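Local coordinates for Rpb7-binding protein seb1 (Schizosaccharomyces pombe 972h-, PDB 5MDT), which drives transcription termination by binding RNA polymerase II and nascent RNA, its CTD-interacting domain probably recognising the polymerase's C-terminal tail, at residues I10-S13 with L14-S17; Y48-A51 with K52-P55; V107-A110 with I111-P115. One frame throughout, in Å; residues are numbered along the deposited sequence.

Contact 1 (I10-S13 with L14-S17); sequences ILDS and LEHS
His-16 folds back onto the preceding turn of its helix and meets Asp-12 through two nitrogens. Its ring ND1 stands 2.8 Å from Asp-12 O, a bond that is short but weak because it is strongly bent (129°), and its backbone N makes a longer weak bond to the same oxygen, at 3.5 Å. The ring gets there because CG lies anti to the carbonyl carbon and beside the backbone N (chi1 -60°). Just before this, the helix is regular: Leu-14 N reaches Ile-10 O at 3.0 Å and Glu-15 N reaches Leu-11 O at 2.9 Å. Ser-17 closes the end, its OG giving a 2.7 Å bond to a lone pair of Leu-14 O, which also accepts from Ser-17 N; the same OG is held by Gly-20 N.

Further out, Asp-12 OD1 and Glu-15 OE1 sit 4.3 Å apart, like charges bridged by Arg-53 of helix 40-53, which makes a salt bridge to Glu-15 and a weak, long ion pair to Asp-12. Leu-11 and Leu-14 are buried against Tyr-50 and Ile-65. This is a helix C-terminus where the last bonds weaken, on the first helix of the all-helical CID fold.

Contact 2 (Y48-A51 with K52-P55); sequences YKYA and KRAP
Tyr-48 O and Lys-49 O take the regular helical bonds from Lys-52 N (3.0 Å) and Arg-53 N (3.1 Å), while Tyr-50 O receives Ala-54 N at 2.9 Å and a weak second bond from Arg-53 N as the helix ends, Ala-54 being the first residue to leave helical backbone angles.

Two aromatic rings each carry an aliphatic group from the next turn. Lys-52 lays CG over one face of Tyr-48, 4.0 Å from the ring centroid and 15° off the normal, a CH-pi contact; beyond CG the chain bends at its second and third torsions, and CE passes the phenol OH. Ala-54 does the same for Tyr-50: its CB sits over a face 4.2 Å from the centroid, shifted toward the CZ side.

Arg-53 approaches Tyr-50 from another direction. Its CG occupies the position between the backbone N and the carbonyl carbon (chi1 73°), and from there an extended chain runs back along the helix. Tyr-50 CA lies over one face of the guanidinium, 3.6 Å from its plane and toward the rim, and NH2 comes to the ring's edge, in its plane, 3.8 Å from Tyr-50 CD1. The two planes stand 81° apart, so this is an edge approach and no cation-pi stack.

Outside the segments, Tyr-50 packs on Leu-11 and Leu-14, Tyr-48 and Ala-51 on Leu-106, and Ala-51 O accepts from Lys-59 NZ. The chemistry implies a division of labour: Lys-52 spends its carbons and Arg-53 its flat face on their own helix, which should restrict how they turn, while Arg-53 makes a salt bridge to Glu-15 of helix 4-16 and Lys-52 only a weak, long ion pair to Asp-109 of helix 92-113.

Contact 3 (V107-A110 with I111-P115); sequences VADA and IQHAP
The last turn of helix 92-113 and its exit into an extended Ala-Pro pair form this contact, a helix C-terminus in the all-helical CID fold. Ile-111 N bonds to Val-107 O at 2.8 Å and Gln-112 N to Ala-108 O at 3.0 Å. His-113 N then divides itself between Asp-109 O and, weakly, Ala-110 O. The final bond, Ala-114 N to Ala-110 O at 2.8 Å, is fairly straight (158°), although Ala-114 itself has already left helical angles.

The side chains split into an apolar and a polar pair. Ile-111 sends its CG1 branch back toward the turn before, where CD1 lies 3.9 Å from Val-107 CG1, the two chains crossing at a slant. On another side of the helix, Asp-109 meets His-113. Asp-109's chi1 of -176° swings the carboxylate away from its own backbone nitrogen, and it comes alongside the imidazole: its CG lies in the ring plane, at the edge, and OD1 is 3.4 Å from His-113 CD2. That ring carbon is also 3.3 Å from Asp-109 O, so CD2 lies close to two oxygens of one residue, the backbone oxygen approaching obliquely. The planes are inclined by 62°, and no N-H of the imidazole is engaged with Asp-109. The carboxylate's main partner is Lys-59, in a salt bridge at OD2, with OD1 in a weak, long ion pair to Lys-52.

Replacing His-113 by an alanine would remove this ring edge and is likely to open a gap beside OD1 and leave the carboxylate freer to turn.

Around the helix, Val-107 and Ala-110 pack on Ile-122 of helix 119-131, Ile-111 reaches Leu-147 and Ala-150 of helix 137-150, and Ala-110 and His-113 lie against helix 59-79.

All three contacts are helix C-termini, on helices 4-16, 40-53 and 92-113, and all are partly buried; contact 2 lies nearest the centre of the chain (about 12 Å, centre to centre) and contact 1 farthest (about 16 Å). Contact 2 touches both others, about 11 Å from each, centre to centre, whereas contacts 1 and 3 stay about 12 Å apart at their nearest atoms. Arg-53 ties it to contact 1, and Lys-52 weakly to contact 3. Contacts 2 and 3 leave the helix through an alanine followed by proline, contact 1 through a serine. Acidic outer side chains mark contact 1, tyrosine faces and cations contact 2, branched aliphatics and an acid beside imidazole contact 3.

Contact 1 (I10-S13 with L14-S17)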
loop_
_atom_site.group_PDB
_atom_site.type_symbol
_atom_site.label_atom_id
_atom_site.label_comp_id
_atom_site.label_asym_id
_atom_site.label_seq_id
_atom_site.Cartn_x
_atom_site.Cartn_y
_atom_site.Cartn_z
ATOM N N ILE A 10 12.037 -10.209 2.221
ATOM C CA ILE A 10 11.111 -10.029 3.359
ATOM C C ILE A 10 9.672 -10.408 2.918
ATOM O O ILE A 10 8.958 -11.089 3.656
ATOM C CB ILE A 10 11.165 -8.591 3.930
ATOM C CG1 ILE A 10 12.563 -8.314 4.544
ATOM C CG2 ILE A 10 10.046 -8.375 4.992
ATOM C CD1 ILE A 10 12.899 -6.851 4.721
ATOM N N LEU A 11 9.279 -9.975 1.719
ATOM C CA LEU A 11 7.951 -10.310 1.165
ATOM C C LEU A 11 7.790 -11.829 0.994
ATOM O O LEU A 11 6.723 -12.376 1.313
ATOM C CB LEU A 11 7.685 -9.566 -0.157
ATOM C CG LEU A 11 7.576 -8.033 -0.091
ATOM C CD1 LEU A 11 7.483 -7.444 -1.500
ATOM C CD2 LEU A 11 6.396 -7.571 0.779
ATOM N N ASP A 12 8.871 -12.519 0.565
ATOM C CA ASP A 12 8.888 -13.992 0.457
ATOM C C ASP A 12 8.629 -14.646 1.805
ATOM O O ASP A 12 7.817 -15.570 1.875
ATOM C CB ASP A 12 10.236 -14.483 -0.082
ATOM C CG ASP A 12 10.402 -14.292 -1.576
ATOM O OD1 ASP A 12 9.374 -14.071 -2.274
ATOM O OD2 ASP A 12 11.550 -14.382 -2.056
ATOM N N SER A 13 9.304 -14.171 2.878
ATOM C CA SER A 13 9.100 -14.706 4.239
ATOM C C SER A 13 7.655 -14.465 4.699
ATOM O O SER A 13 7.024 -15.376 5.240
ATOM C CB SER A 13 10.065 -14.061 5.228
ATOM O OG SER A 13 11.408 -14.400 4.928
ATOM N N LEU A 14 7.121 -13.263 4.445
ATOM C CA LEU A 14 5.744 -12.918 4.838
ATOM C C LEU A 14 4.718 -13.802 4.136
ATOM O O LEU A 14 3.717 -14.199 4.744
ATOM C CB LEU A 14 5.472 -11.436 4.557
ATOM C CG LEU A 14 4.217 -10.835 5.186
ATOM C CD1 LEU A 14 4.326 -10.789 6.738
ATOM C CD2 LEU A 14 3.998 -9.430 4.649
ATOM N N GLU A 15 4.990 -14.147 2.875
ATOM C CA GLU A 15 4.111 -15.020 2.092
ATOM C C GLU A 15 3.927 -16.384 2.774
ATOM O O GLU A 15 2.824 -16.934 2.745
ATOM C CB GLU A 15 4.698 -15.226 0.692
ATOM C CG GLU A 15 3.652 -15.657 -0.313
ATOM C CD GLU A 15 4.178 -15.852 -1.718
ATOM O OE1 GLU A 15 5.283 -15.346 -2.022
ATOM O OE2 GLU A 15 3.489 -16.534 -2.512
ATOM N N HIS A 16 4.989 -16.904 3.416
ATOM C CA HIS A 16 4.961 -18.205 4.094
ATOM C C HIS A 16 4.496 -18.161 5.563
ATOM O O HIS A 16 4.284 -19.223 6.154
ATOM C CB HIS A 16 6.322 -18.908 3.961
ATOM C CG HIS A 16 6.691 -19.154 2.530
ATOM N ND1 HIS A 16 7.584 -18.332 1.864
ATOM C CD2 HIS A 16 6.208 -20.070 1.657
ATOM C CE1 HIS A 16 7.644 -18.794 0.626
ATOM N NE2 HIS A 16 6.828 -19.832 0.451
ATOM N N SER A 17 4.285 -16.957 6.131
ATOM C CA SER A 17 3.801 -16.775 7.509
ATOM C C SER A 17 2.333 -17.240 7.645
ATOM O O SER A 17 1.651 -17.438 6.636
ATOM C CB SER A 17 3.937 -15.310 7.921
ATOM O OG SER A 17 2.932 -14.503 7.328
#

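Contact 2 (Y48-A51 with K52-P55)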
loop_
_atom_site.group_PDB
_atom_site.type_symbol
_atom_site.label_atom_id
_atom_site.label_comp_id
_atom_site.label_asym_id
_atom_site.label_seq_id
_atom_site.Cartn_x
_atom_site.Cartn_y
_atom_site.Cartn_z
ATOM N N TYR A 48 2.900 -4.759 -5.513
ATOM C CA TYR A 48 1.797 -5.173 -6.372
ATOM C C TYR A 48 1.900 -6.689 -6.632
ATOM O O TYR A 48 0.924 -7.404 -6.432
ATOM C CB TYR A 48 1.847 -4.382 -7.701
ATOM C CG TYR A 48 0.806 -4.826 -8.717
ATOM C CD1 TYR A 48 -0.506 -4.360 -8.653
ATOM C CD2 TYR A 48 1.105 -5.799 -9.667
ATOM C CE1 TYR A 48 -1.471 -4.776 -9.577
ATOM C CE2 TYR A 48 0.161 -6.204 -10.613
ATOM C CZ TYR A 48 -1.130 -5.706 -10.551
ATOM O OH TYR A 48 -2.039 -6.137 -11.490
ATOM N N LYS A 49 3.097 -7.183 -7.003
ATOM C CA LYS A 49 3.285 -8.625 -7.311
ATOM C C LYS A 49 3.010 -9.482 -6.070
ATOM O O LYS A 49 2.270 -10.475 -6.156
ATOM C CB LYS A 49 4.699 -8.888 -7.835
ATOM C CG LYS A 49 4.838 -8.369 -9.269
ATOM C CD LYS A 49 6.300 -8.444 -9.784
ATOM C CE LYS A 49 6.908 -9.821 -9.952
ATOM N NZ LYS A 49 6.161 -10.664 -10.888
ATOM N N TYR A 50 3.506 -9.049 -4.912
ATOM C CA TYR A 50 3.241 -9.795 -3.676
ATOM C C TYR A 50 1.753 -9.826 -3.373
ATOM O O TYR A 50 1.211 -10.908 -3.130
ATOM C CB TYR A 50 4.018 -9.190 -2.475
ATOM C CG TYR A 50 3.588 -9.816 -1.155
ATOM C CD1 TYR A 50 3.971 -11.111 -0.815
ATOM C CD2 TYR A 50 2.768 -9.121 -0.264
ATOM C CE1 TYR A 50 3.547 -11.708 0.378
ATOM C CE2 TYR A 50 2.308 -9.725 0.914
ATOM C CZ TYR A 50 2.716 -11.009 1.234
ATOM O OH TYR A 50 2.288 -11.650 2.368
ATOM N N ALA A 51 1.076 -8.647 -3.381
ATOM C CA ALA A 51 -0.361 -8.608 -3.039
ATOM C C ALA A 51 -1.194 -9.508 -3.939
ATOM O O ALA A 51 -2.092 -10.207 -3.476
ATOM C CB ALA A 51 -0.874 -7.189 -3.126
ATOM N N LYS A 52 -0.862 -9.534 -5.219
ATOM C CA LYS A 52 -1.661 -10.327 -6.171
ATOM C C LYS A 52 -1.428 -11.826 -6.001
ATOM O O LYS A 52 -2.378 -12.585 -6.123
ATOM C CB LYS A 52 -1.322 -9.871 -7.604
ATOM C CG LYS A 52 -1.835 -8.455 -7.949
ATOM C CD LYS A 52 -3.390 -8.335 -8.034
ATOM C CE LYS A 52 -3.921 -8.946 -9.307
ATOM N NZ LYS A 52 -5.421 -8.935 -9.384
ATOM N N ARG A 53 -0.194 -12.265 -5.661
ATOM C CA ARG A 53 0.061 -13.717 -5.514
ATOM C C ARG A 53 -0.215 -14.252 -4.125
ATOM O O ARG A 53 -0.324 -15.459 -3.949
ATOM C CB ARG A 53 1.507 -14.090 -5.917
ATOM C CG ARG A 53 2.586 -13.662 -4.917
ATOM C CD ARG A 53 4.003 -13.975 -5.422
ATOM N NE ARG A 53 4.969 -13.806 -4.328
ATOM C CZ ARG A 53 5.788 -12.769 -4.193
ATOM N NH1 ARG A 53 5.864 -11.840 -5.131
ATOM N NH2 ARG A 53 6.596 -12.697 -3.135
ATOM N N ALA A 54 -0.271 -13.371 -3.134
ATOM C CA ALA A 54 -0.390 -13.774 -1.742
ATOM C C ALA A 54 -1.622 -14.604 -1.415
ATOM O O ALA A 54 -2.649 -14.445 -2.078
ATOM C CB ALA A 54 -0.323 -12.538 -0.842
ATOM N N PRO A 55 -1.554 -15.502 -0.397
ATOM C CA PRO A 55 -2.768 -16.243 0.012
ATOM C C PRO A 55 -3.921 -15.278 0.337
ATOM O O PRO A 55 -3.667 -14.125 0.693
ATOM C CB PRO A 55 -2.322 -16.931 1.307
ATOM C CG PRO A 55 -0.864 -17.119 1.140
ATOM C CD PRO A 55 -0.412 -15.845 0.478
#

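Contact 3 (V107-A110 with I111-P115)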
loop_
_atom_site.group_PDB
_atom_site.type_symbol
_atom_site.label_atom_id
_atom_site.label_comp_id
_atom_site.label_asym_id
_atom_site.label_seq_id
_atom_site.Cartn_x
_atom_site.Cartn_y
_atom_site.Cartn_z
ATOM N N VAL A 107 -7.146 -2.961 -3.550
ATOM C CA VAL A 107 -8.399 -2.991 -2.751
ATOM C C VAL A 107 -9.411 -3.915 -3.420
ATOM O O VAL A 107 -10.039 -4.743 -2.749
ATOM C CB VAL A 107 -8.962 -1.580 -2.425
ATOM C CG1 VAL A 107 -10.320 -1.663 -1.704
ATOM C CG2 VAL A 107 -7.956 -0.781 -1.588
ATOM N N ALA A 108 -9.548 -3.814 -4.759
ATOM C CA ALA A 108 -10.492 -4.659 -5.505
ATOM C C ALA A 108 -10.167 -6.141 -5.327
ATOM O O ALA A 108 -11.063 -6.937 -5.105
ATOM C CB ALA A 108 -10.469 -4.291 -6.980
ATOM N N ASP A 109 -8.883 -6.496 -5.373
ATOM C CA ASP A 109 -8.396 -7.865 -5.202
ATOM C C ASP A 109 -8.702 -8.351 -3.778
ATOM O O ASP A 109 -9.120 -9.498 -3.595
ATOM C CB ASP A 109 -6.884 -7.897 -5.467
ATOM C CG ASP A 109 -6.254 -9.266 -5.422
ATOM O OD1 ASP A 109 -6.504 -10.063 -6.355
ATOM O OD2 ASP A 109 -5.442 -9.513 -4.504
ATOM N N ALA A 110 -8.529 -7.477 -2.771
ATOM C CA ALA A 110 -8.820 -7.865 -1.398
ATOM C C ALA A 110 -10.311 -8.053 -1.223
ATOM O O ALA A 110 -10.730 -9.025 -0.588
ATOM C CB ALA A 110 -8.293 -6.814 -0.417
ATOM N N ILE A 111 -11.133 -7.197 -1.862
ATOM C CA ILE A 111 -12.608 -7.350 -1.818
ATOM C C ILE A 111 -13.025 -8.717 -2.400
ATOM O O ILE A 111 -13.888 -9.411 -1.846
ATOM C CB ILE A 111 -13.312 -6.155 -2.536
ATOM C CG1 ILE A 111 -13.166 -4.850 -1.725
ATOM C CG2 ILE A 111 -14.776 -6.452 -2.889
ATOM C CD1 ILE A 111 -13.684 -3.570 -2.415
ATOM N N GLN A 112 -12.396 -9.112 -3.502
ATOM C CA GLN A 112 -12.729 -10.377 -4.161
ATOM C C GLN A 112 -12.313 -11.614 -3.334
ATOM O O GLN A 112 -13.052 -12.584 -3.288
ATOM C CB GLN A 112 -12.085 -10.412 -5.558
ATOM C CG GLN A 112 -12.592 -11.523 -6.473
ATOM C CD GLN A 112 -11.801 -11.603 -7.759
ATOM O OE1 GLN A 112 -11.183 -10.631 -8.210
ATOM N NE2 GLN A 112 -11.817 -12.765 -8.390
ATOM N N HIS A 113 -11.162 -11.561 -2.645
ATOM C CA HIS A 113 -10.582 -12.739 -2.006
ATOM C C HIS A 113 -10.514 -12.801 -0.495
ATOM O O HIS A 113 -10.486 -13.905 0.048
ATOM C CB HIS A 113 -9.137 -12.889 -2.536
ATOM C CG HIS A 113 -9.094 -13.171 -3.997
ATOM N ND1 HIS A 113 -9.638 -14.334 -4.523
ATOM C CD2 HIS A 113 -8.625 -12.410 -5.008
ATOM C CE1 HIS A 113 -9.479 -14.245 -5.835
ATOM N NE2 HIS A 113 -8.858 -13.113 -6.175
ATOM N N ALA A 114 -10.373 -11.659 0.174
ATOM C CA ALA A 114 -10.139 -11.647 1.606
ATOM C C ALA A 114 -11.321 -12.118 2.433
ATOM O O ALA A 114 -12.478 -11.973 1.996
ATOM C CB ALA A 114 -9.692 -10.263 2.061
ATOM N N PRO A 115 -11.043 -12.737 3.603
ATOM C CA PRO A 115 -12.155 -13.120 4.505
ATOM C C PRO A 115 -12.966 -11.860 4.829
ATOM O O PRO A 115 -12.380 -10.790 4.983
ATOM C CB PRO A 115 -11.448 -13.643 5.761
ATOM C CG PRO A 115 -10.054 -13.917 5.369
ATOM C CD PRO A 115 -9.722 -13.007 4.217
#